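Local coordinates for protein glucose-resistance amylase regulator (Weissella paramesenteroides ATCC 33313, PDB 4RK6) that binds glucose in a periplasmic-binding-protein-like core and, as a LacI-family regulator, probably controls transcription by binding DNA, at residues Q228-E231 against K236-T239. Residues are numbered along the deposited sequence; the frame is centred on the assembly and turned at random. Where two conformers were deposited one is given.
Sequences QQTE and KLTT
This contact closes the crossover of a beta-alpha-beta unit in the periplasmic-binding-protein-like fold of LacI regulators. The short helix 229-232 meets the chain as it enters strand 238-241, with Thr230 packed against Leu237 and Thr239. Two backbone carbonyls of the helix are used. Leu237 N donates to Thr230 O at 2.9 Å, nearly straight at 164°. At the next helix carbonyl the partner is Lys236, the residue before Leu237. This lysine was modelled in two conformers. In one of them NZ of Lys236 donates a hydrogen bond to Glu231 O at 3.0 Å, on a lone pair in the carbonyl plane, so the grip may be only partial. In that conformer the lysine chain is extended until its last torsion, chi4 -82°, which bends the ammonium back to the carbonyl. The bond is to the main chain; the carboxylate of Glu231 does not touch the ammonium there. Glu231 O also accepts from Arg234 NH1.

The side chain of Thr230 packs on Leu237 and Thr239, mainly through carbon atoms. Thr230 CB meets Leu237 CB at 3.9 Å. Thr230 CG2 rests on Thr239 CB at 4.0 Å, and the two threonine side chains cross at about a right angle. With chi1 67°, Thr230 OG1 lies between its own N and carbonyl carbon. There it bonds to Leu227 O and Arg277 NH1, so the buried hydroxyl is satisfied. Thr239 OG1 in turn is bonded to Thr223 OG1. The side chain of Thr239 is about 9 Å from the bound glucose.

Helix 198-210 adds Asp198 against both threonines and Ile205 against Leu237. Strand 220-223 packs on Leu237 through Ile221 and Thr223. Gln229 NE2 bonds to OE1 of Gln229 of the second subunit. Strand 238-241 lies in the sheet between strands 220-223 and 267-275.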
loop_
_atom_site.group_PDB
_atom_site.type_symbol
_atom_site.label_atom_id
_atom_site.label_comp_id
_atom_site.label_asym_id
_atom_site.label_seq_id
_atom_site.Cartn_x
_atom_site.Cartn_y
_atom_site.Cartn_z
ATOM N N GLN A 228 5.150 -2.900 6.811
ATOM C CA GLN A 228 6.210 -3.569 6.052
ATOM C C GLN A 228 7.409 -2.694 5.682
ATOM O O GLN A 228 8.528 -3.174 5.659
ATOM C CB GLN A 228 5.635 -4.189 4.774
ATOM C CG GLN A 228 6.660 -4.953 3.954
ATOM C CD GLN A 228 6.106 -5.468 2.640
ATOM O OE1 GLN A 228 5.301 -4.804 1.980
ATOM N NE2 GLN A 228 6.559 -6.651 2.239
ATOM N N GLN A 229 7.190 -1.421 5.397
ATOM C CA GLN A 229 8.331 -0.540 5.067
ATOM C C GLN A 229 9.440 -0.556 6.118
ATOM O O GLN A 229 10.638 -0.428 5.778
ATOM C CB GLN A 229 7.864 0.886 4.783
ATOM C CG GLN A 229 8.782 1.662 3.881
ATOM C CD GLN A 229 8.753 1.145 2.439
ATOM O OE1 GLN A 229 7.707 0.716 1.932
ATOM N NE2 GLN A 229 9.882 1.189 1.784
ATOM N N THR A 230 9.083 -0.737 7.394
ATOM C CA THR A 230 10.095 -0.773 8.453
ATOM C C THR A 230 11.015 -1.986 8.387
ATOM O O THR A 230 12.138 -1.935 8.852
ATOM C CB THR A 230 9.478 -0.688 9.867
ATOM O OG1 THR A 230 8.717 -1.874 10.159
ATOM C CG2 THR A 230 8.622 0.538 9.996
ATOM N N GLU A 231 10.525 -3.060 7.771
ATOM C CA GLU A 231 11.275 -4.308 7.576
ATOM C C GLU A 231 12.101 -4.322 6.286
ATOM O O GLU A 231 13.100 -5.042 6.196
ATOM C CB GLU A 231 10.292 -5.487 7.530
ATOM C CG GLU A 231 9.363 -5.626 8.733
ATOM C CD GLU A 231 8.095 -6.421 8.423
ATOM O OE1 GLU A 231 8.034 -7.125 7.389
ATOM O OE2 GLU A 231 7.138 -6.333 9.219
ATOM N N LYS A 236 16.937 -1.505 8.959
ATOM C CA LYS A 236 15.573 -1.781 9.409
ATOM C C LYS A 236 15.200 -0.767 10.493
ATOM O O LYS A 236 16.022 -0.428 11.355
ATOM C CB LYS A 236 15.446 -3.210 9.944
ATOM C CG LYS A 236 15.552 -4.300 8.874
ATOM C CD LYS A 236 15.618 -5.688 9.503
ATOM C CE LYS A 236 15.517 -6.805 8.468
ATOM N NZ LYS A 236 14.118 -7.126 8.052
ATOM N N LEU A 237 13.961 -0.309 10.449
ATOM C CA LEU A 237 13.515 0.781 11.319
ATOM C C LEU A 237 12.936 0.299 12.629
ATOM O O LEU A 237 12.022 -0.530 12.669
ATOM C CB LEU A 237 12.488 1.655 10.592
ATOM C CG LEU A 237 13.074 2.563 9.528
ATOM C CD1 LEU A 237 12.016 2.921 8.489
ATOM C CD2 LEU A 237 13.681 3.822 10.170
ATOM N N THR A 238 13.488 0.860 13.696
ATOM C CA THR A 238 12.898 0.790 15.033
ATOM C C THR A 238 11.557 1.510 14.952
ATOM O O THR A 238 11.432 2.576 14.301
ATOM C CB THR A 238 13.853 1.418 16.040
ATOM O OG1 THR A 238 15.041 0.609 16.090
ATOM C CG2 THR A 238 13.248 1.490 17.437
ATOM N N THR A 239 10.525 0.912 15.548
ATOM C CA THR A 239 9.176 1.370 15.294
ATOM C C THR A 239 8.232 1.050 16.469
ATOM O O THR A 239 8.424 0.044 17.180
ATOM C CB THR A 239 8.645 0.745 13.982
ATOM O OG1 THR A 239 7.426 1.372 13.595
ATOM C CG2 THR A 239 8.426 -0.781 14.106
#